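Local structure of Polyphosphate:AMP phosphotransferase (Meiothermus ruber H328, 5O6M) at residues P94-Q97 and E98-D102; H124-D127 and V128-V131. The protein transfers phosphate from inorganic polyphosphate to nucleotides, converting AMP to ADP and ADP to ATP, and also accepts other nucleoside mono- and diphosphates. The protein carries 1 engineered substitution. One frame throughout, in Å; residues are numbered along the deposited sequence.

Contact 1 and contact 2 meet the same ATP, and in this protein of the P-loop NTPase clan both follow parallel strands. Contact 1 comes first along the chain, after strand 86-90, outermost in this chain's sheet, and is built round the short helix 96-99. Contact 2 follows the neighbouring strand 117-121 and runs into helix 130-133. Their centres lie 14 Å apart and their nearest atoms about 5 Å, without touching. Contact 1 sits at the surface, where other subunits reach it; contact 2 is buried. Pro94 of contact 1 covers one face of the adenine, Glu126 and Val130 of contact 2 the other, clasping the base between them; contact 2 also meets the ribose.

Contact 1 of 2, residues P94-Q97 and E98-D102; sequences PTEQ and ELARD. With ATP (adenosine-5'-triphosphate), chain X; PO4 (phosphate ion), chain B.
Thr95 and Glu98 bond to each other twice at the start of helix 96-99. Glu98 N donates to Thr95 OG1 at 3.2 Å, and Thr95 N donates to Glu98 OE1, likewise at 3.2 Å, meeting that oxygen from above the carboxylate plane. A chi1 of 68° sets Thr95 OG1 between its backbone N and carbonyl carbon, facing the first helical turn. The reciprocal pair is a capping box with Thr95 as N-cap; Glu98 OE1 also forms a salt bridge with Arg106. Backbone bonding continues the turn, Leu99 N reaching Thr95 O at 2.9 Å.

A bend at chi2 (104°) brings Arg101 back to the helix, where NH1 donates to Gln97 O at 2.9 Å, the acceptor lying in the guanidinium plane. NH2 of Arg101 adds a weak bond to O2 of a phosphate ion, probably from the crystallisation liquor, and Trp105 makes a cation-pi contact with Arg101. A leucine here would probably leave Gln97 O without this donor and Trp105 without its cationic partner.

Pro94 supplies the apolar contact between the segments: its CB rests 3.7 Å from Leu99 CD2, while its CD, over one face of the adenine, comes within 3.3 Å of ATP N1.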
loop_
_atom_site.group_PDB
_atom_site.type_symbol
_atom_site.label_atom_id
_atom_site.label_comp_id
_atom_site.label_asym_id
_atom_site.label_seq_id
_atom_site.Cartn_x
_atom_site.Cartn_y
_atom_site.Cartn_z
ATOM N N PRO D 94 0.075 -15.982 -5.479
ATOM C CA PRO D 94 -0.052 -14.586 -5.922
ATOM C C PRO D 94 -1.429 -14.278 -6.498
ATOM O O PRO D 94 -2.023 -15.090 -7.209
ATOM C CB PRO D 94 1.038 -14.456 -6.993
ATOM C CG PRO D 94 2.039 -15.506 -6.647
ATOM C CD PRO D 94 1.249 -16.651 -6.063
ATOM N N THR D 95 -1.929 -13.085 -6.188
ATOM C CA THR D 95 -3.149 -12.610 -6.817
ATOM C C THR D 95 -2.834 -12.088 -8.219
ATOM O O THR D 95 -1.672 -11.895 -8.589
ATOM C CB THR D 95 -3.801 -11.520 -5.966
ATOM O OG1 THR D 95 -2.974 -10.348 -5.967
ATOM C CG2 THR D 95 -3.967 -12.002 -4.536
ATOM N N GLU D 96 -3.883 -11.848 -9.008
ATOM C CA GLU D 96 -3.662 -11.303 -10.346
ATOM C C GLU D 96 -3.030 -9.920 -10.268
ATOM O O GLU D 96 -2.178 -9.568 -11.092
ATOM C CB GLU D 96 -4.971 -11.259 -11.134
ATOM C CG GLU D 96 -4.772 -11.126 -12.648
ATOM C CD GLU D 96 -4.493 -9.703 -13.110
ATOM O OE1 GLU D 96 -4.982 -8.751 -12.465
ATOM O OE2 GLU D 96 -3.776 -9.541 -14.120
ATOM N N GLN D 97 -3.443 -9.120 -9.283
ATOM C CA GLN D 97 -2.817 -7.821 -9.062
ATOM C C GLN D 97 -1.319 -7.966 -8.803
ATOM O O GLN D 97 -0.514 -7.166 -9.302
ATOM C CB GLN D 97 -3.518 -7.103 -7.911
ATOM C CG GLN D 97 -3.127 -5.648 -7.758
ATOM C CD GLN D 97 -3.640 -5.047 -6.464
ATOM O OE1 GLN D 97 -4.737 -5.373 -6.010
ATOM N NE2 GLN D 97 -2.854 -4.151 -5.871
ATOM N N GLU D 98 -0.922 -8.980 -8.028
ATOM C CA GLU D 98 0.492 -9.167 -7.727
ATOM C C GLU D 98 1.257 -9.742 -8.914
ATOM O O GLU D 98 2.430 -9.405 -9.108
ATOM C CB GLU D 98 0.662 -10.064 -6.497
ATOM C CG GLU D 98 0.117 -9.453 -5.208
ATOM C CD GLU D 98 0.124 -10.414 -4.032
ATOM O OE1 GLU D 98 0.126 -11.642 -4.257
ATOM O OE2 GLU D 98 0.127 -9.937 -2.877
ATOM N N LEU D 99 0.618 -10.592 -9.722
ATOM C CA LEU D 99 1.272 -11.136 -10.910
ATOM C C LEU D 99 1.443 -10.100 -12.016
ATOM O O LEU D 99 2.258 -10.308 -12.921
ATOM C CB LEU D 99 0.489 -12.335 -11.448
ATOM C CG LEU D 99 0.484 -13.607 -10.594
ATOM C CD1 LEU D 99 -0.589 -14.577 -11.077
ATOM C CD2 LEU D 99 1.855 -14.271 -10.599
ATOM N N ALA D 100 0.699 -8.993 -11.970
ATOM C CA ALA D 100 0.847 -7.970 -12.998
ATOM C C ALA D 100 2.148 -7.189 -12.865
ATOM O O ALA D 100 2.477 -6.412 -13.769
ATOM C CB ALA D 100 -0.339 -7.004 -12.956
ATOM N N ARG D 101 2.883 -7.374 -11.771
ATOM C CA ARG D 101 4.216 -6.822 -11.586
ATOM C C ARG D 101 5.212 -7.958 -11.405
ATOM O O ARG D 101 4.841 -9.117 -11.199
ATOM C CB ARG D 101 4.284 -5.892 -10.367
ATOM C CG ARG D 101 3.563 -4.580 -10.526
ATOM C CD ARG D 101 2.268 -4.614 -9.751
ATOM N NE ARG D 101 1.575 -3.332 -9.772
ATOM C CZ ARG D 101 0.260 -3.203 -9.646
ATOM N NH1 ARG D 101 -0.499 -4.280 -9.495
ATOM N NH2 ARG D 101 -0.296 -2.000 -9.669
ATOM N N ASP D 102 6.494 -7.605 -11.447
ATOM C CA ASP D 102 7.535 -8.585 -11.186
ATOM C C ASP D 102 7.289 -9.262 -9.845
ATOM O O ASP D 102 6.670 -8.696 -8.940
ATOM C CB ASP D 102 8.910 -7.916 -11.198
ATOM C CG ASP D 102 9.077 -6.909 -10.074
ATOM O OD1 ASP D 102 8.733 -5.725 -10.281
ATOM O OD2 ASP D 102 9.552 -7.302 -8.987
HETATM P PG ATP X . 1.123 -22.453 4.755
HETATM O O1G ATP X . 2.176 -21.391 4.586
HETATM O O2G ATP X . 1.541 -23.798 4.167
HETATM O O3G ATP X . 0.719 -22.660 6.222
HETATM P PB ATP X . -1.616 -21.484 4.388
HETATM O O1B ATP X . -2.695 -22.461 4.127
HETATM O O2B ATP X . -1.487 -20.985 5.828
HETATM O O3B ATP X . -0.191 -22.044 3.953
HETATM P PA ATP X . -0.876 -19.382 2.433
HETATM O O1A ATP X . 0.054 -18.499 3.167
HETATM O O2A ATP X . -1.861 -18.637 1.535
HETATM O O3A ATP X . -1.776 -20.200 3.461
HETATM O "O5'" ATP X . -0.049 -20.374 1.418
HETATM C "C5'" ATP X . -0.735 -21.023 0.327
HETATM C "C4'" ATP X . 0.208 -21.473 -0.764
HETATM O "O4'" ATP X . 0.774 -20.347 -1.470
HETATM C "C3'" ATP X . 1.396 -22.351 -0.340
HETATM O "O3'" ATP X . 1.198 -23.678 -0.814
HETATM C "C2'" ATP X . 2.603 -21.699 -1.038
HETATM O "O2'" ATP X . 3.483 -22.641 -1.640
HETATM C "C1'" ATP X . 1.908 -20.876 -2.116
HETATM N N9 ATP X . 2.710 -19.802 -2.693
HETATM C C8 ATP X . 3.465 -18.866 -2.038
HETATM N N7 ATP X . 4.169 -18.095 -2.832
HETATM C C5 ATP X . 3.851 -18.554 -4.101
HETATM C C6 ATP X . 4.278 -18.166 -5.387
HETATM N N6 ATP X . 5.195 -17.222 -5.613
HETATM N N1 ATP X . 3.754 -18.822 -6.445
HETATM C C2 ATP X . 2.879 -19.806 -6.224
HETATM N N3 ATP X . 2.416 -20.270 -5.061
HETATM C C4 ATP X . 2.943 -19.598 -4.032
HETATM P P PO4 B . -3.888 -3.034 -10.570
HETATM O O1 PO4 B . -2.936 -3.890 -9.778
HETATM O O2 PO4 B . -3.077 -2.083 -11.419
HETATM O O3 PO4 B . -4.743 -3.918 -11.447
HETATM O O4 PO4 B . -4.770 -2.249 -9.627
#

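Contact 2 of 2, residues H124-D127 and V128-V131; sequences HYED and VLVV. With ATP (adenosine-5'-triphosphate), chain X.
Glu126 and Val130 meet against one face of the adenine, and the glutamate divides its length between ligand and protein. Its CB lies 3.4 Å from ATP N7, and CG stays close at 3.6 Å from the same N7, so the aliphatic part rests against the imidazole portion of the adenine. A bend at chi2 (-71°) then turns the carboxylate away from the base and toward the ribose. There OE1 of Glu126 takes a weak hydrogen bond from ATP O2' at 3.3 Å and touches Val130 CG1 at 3.4 Å. The other oxygen, OE2, is held from the protein side, by a salt bridge to Arg122 and a hydrogen bond from Gln63, which is likely to limit the rotation of the carboxylate.

The backbone of the same residue ties the turn together. Glu126 O accepts from Val131 N at 3.3 Å, almost in line with the carbonyl (C=O...N 171°), and from Leu129 N at 3.2 Å, which comes from above the carbonyl plane at only 98°. One residue earlier, Val128 N donates to Tyr125 O, in keeping with the 3-10 course of residues 124-127.

Asp127 adds a second ligand group: its OD1 accepts a weak bond from ATP N6 at 3.1 Å and lies 3.7 Å from Val131 CG2. Tyr125 OH is hydrogen-bonded to Lys165. Carboxylates for ribose and amino group, with valine methyls beside the base, make this turn after strand 117-121 part of the ATP pocket in this P-loop-type fold.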
loop_
_atom_site.group_PDB
_atom_site.type_symbol
_atom_site.label_atom_id
_atom_site.label_comp_id
_atom_site.label_asym_id
_atom_site.label_seq_id
_atom_site.Cartn_x
_atom_site.Cartn_y
_atom_site.Cartn_z
ATOM N N HIS D 124 10.143 -14.586 -1.305
ATOM C CA HIS D 124 10.477 -14.545 -2.722
ATOM C C HIS D 124 11.056 -15.861 -3.224
ATOM O O HIS D 124 11.073 -16.092 -4.438
ATOM C CB HIS D 124 11.473 -13.409 -2.977
ATOM C CG HIS D 124 12.576 -13.330 -1.965
ATOM N ND1 HIS D 124 12.342 -13.142 -0.620
ATOM C CD2 HIS D 124 13.922 -13.383 -2.105
ATOM C CE1 HIS D 124 13.493 -13.110 0.029
ATOM N NE2 HIS D 124 14.469 -13.250 -0.850
ATOM N N TYR D 125 11.538 -16.722 -2.326
ATOM C CA TYR D 125 12.115 -17.985 -2.768
ATOM C C TYR D 125 11.067 -18.915 -3.362
ATOM O O TYR D 125 11.412 -19.770 -4.183
ATOM C CB TYR D 125 12.856 -18.661 -1.608
ATOM C CG TYR D 125 14.162 -17.961 -1.308
ATOM C CD1 TYR D 125 15.298 -18.224 -2.059
ATOM C CD2 TYR D 125 14.252 -17.018 -0.294
ATOM C CE1 TYR D 125 16.492 -17.572 -1.807
ATOM C CE2 TYR D 125 15.444 -16.362 -0.033
ATOM C CZ TYR D 125 16.561 -16.643 -0.795
ATOM O OH TYR D 125 17.753 -15.998 -0.546
ATOM N N GLU D 126 9.793 -18.741 -3.003
ATOM C CA GLU D 126 8.734 -19.518 -3.639
ATOM C C GLU D 126 8.725 -19.345 -5.152
ATOM O O GLU D 126 8.217 -20.221 -5.861
ATOM C CB GLU D 126 7.372 -19.132 -3.058
ATOM C CG GLU D 126 7.200 -19.483 -1.588
ATOM C CD GLU D 126 7.069 -20.980 -1.353
ATOM O OE1 GLU D 126 6.600 -21.688 -2.270
ATOM O OE2 GLU D 126 7.427 -21.449 -0.251
ATOM N N ASP D 127 9.259 -18.237 -5.667
ATOM C CA ASP D 127 9.285 -18.008 -7.107
ATOM C C ASP D 127 10.428 -18.733 -7.810
ATOM O O ASP D 127 10.582 -18.575 -9.027
ATOM C CB ASP D 127 9.347 -16.506 -7.399
ATOM C CG ASP D 127 8.036 -15.801 -7.093
ATOM O OD1 ASP D 127 7.048 -16.047 -7.819
ATOM O OD2 ASP D 127 7.984 -15.007 -6.131
ATOM N N VAL D 128 11.227 -19.515 -7.083
ATOM C CA VAL D 128 12.151 -20.463 -7.697
ATOM C C VAL D 128 11.963 -21.818 -7.025
ATOM O O VAL D 128 12.829 -22.697 -7.117
ATOM C CB VAL D 128 13.612 -19.996 -7.591
ATOM C CG1 VAL D 128 13.820 -18.714 -8.388
ATOM C CG2 VAL D 128 14.021 -19.839 -6.134
ATOM N N LEU D 129 10.832 -21.997 -6.346
ATOM C CA LEU D 129 10.518 -23.269 -5.704
ATOM C C LEU D 129 9.265 -23.868 -6.328
ATOM O O LEU D 129 9.349 -24.584 -7.331
ATOM C CB LEU D 129 10.337 -23.088 -4.194
ATOM C CG LEU D 129 11.588 -22.702 -3.402
ATOM C CD1 LEU D 129 11.216 -22.304 -1.984
ATOM C CD2 LEU D 129 12.584 -23.856 -3.389
ATOM N N VAL D 130 8.098 -23.581 -5.749
ATOM C CA VAL D 130 6.853 -24.057 -6.345
ATOM C C VAL D 130 6.746 -23.591 -7.794
ATOM O O VAL D 130 6.214 -24.303 -8.652
ATOM C CB VAL D 130 5.641 -23.610 -5.506
ATOM C CG1 VAL D 130 5.564 -22.089 -5.434
ATOM C CG2 VAL D 130 4.359 -24.187 -6.085
ATOM N N VAL D 131 7.245 -22.386 -8.088
ATOM C CA VAL D 131 7.215 -21.885 -9.461
ATOM C C VAL D 131 8.066 -22.769 -10.364
ATOM O O VAL D 131 7.706 -23.037 -11.517
ATOM C CB VAL D 131 7.677 -20.417 -9.503
ATOM C CG1 VAL D 131 8.018 -20.004 -10.935
ATOM C CG2 VAL D 131 6.610 -19.507 -8.920
HETATM P PG ATP X . 1.123 -22.453 4.755
HETATM O O1G ATP X . 2.176 -21.391 4.586
HETATM O O2G ATP X . 1.541 -23.798 4.167
HETATM O O3G ATP X . 0.719 -22.660 6.222
HETATM P PB ATP X . -1.616 -21.484 4.388
HETATM O O1B ATP X . -2.695 -22.461 4.127
HETATM O O2B ATP X . -1.487 -20.985 5.828
HETATM O O3B ATP X . -0.191 -22.044 3.953
HETATM P PA ATP X . -0.876 -19.382 2.433
HETATM O O1A ATP X . 0.054 -18.499 3.167
HETATM O O2A ATP X . -1.861 -18.637 1.535
HETATM O O3A ATP X . -1.776 -20.200 3.461
HETATM O "O5'" ATP X . -0.049 -20.374 1.418
HETATM C "C5'" ATP X . -0.735 -21.023 0.327
HETATM C "C4'" ATP X . 0.208 -21.473 -0.764
HETATM O "O4'" ATP X . 0.774 -20.347 -1.470
HETATM C "C3'" ATP X . 1.396 -22.351 -0.340
HETATM O "O3'" ATP X . 1.198 -23.678 -0.814
HETATM C "C2'" ATP X . 2.603 -21.699 -1.038
HETATM O "O2'" ATP X . 3.483 -22.641 -1.640
HETATM C "C1'" ATP X . 1.908 -20.876 -2.116
HETATM N N9 ATP X . 2.710 -19.802 -2.693
HETATM C C8 ATP X . 3.465 -18.866 -2.038
HETATM N N7 ATP X . 4.169 -18.095 -2.832
HETATM C C5 ATP X . 3.851 -18.554 -4.101
HETATM C C6 ATP X . 4.278 -18.166 -5.387
HETATM N N6 ATP X . 5.195 -17.222 -5.613
HETATM N N1 ATP X . 3.754 -18.822 -6.445
HETATM C C2 ATP X . 2.879 -19.806 -6.224
HETATM N N3 ATP X . 2.416 -20.270 -5.061
HETATM C C4 ATP X . 2.943 -19.598 -4.032
#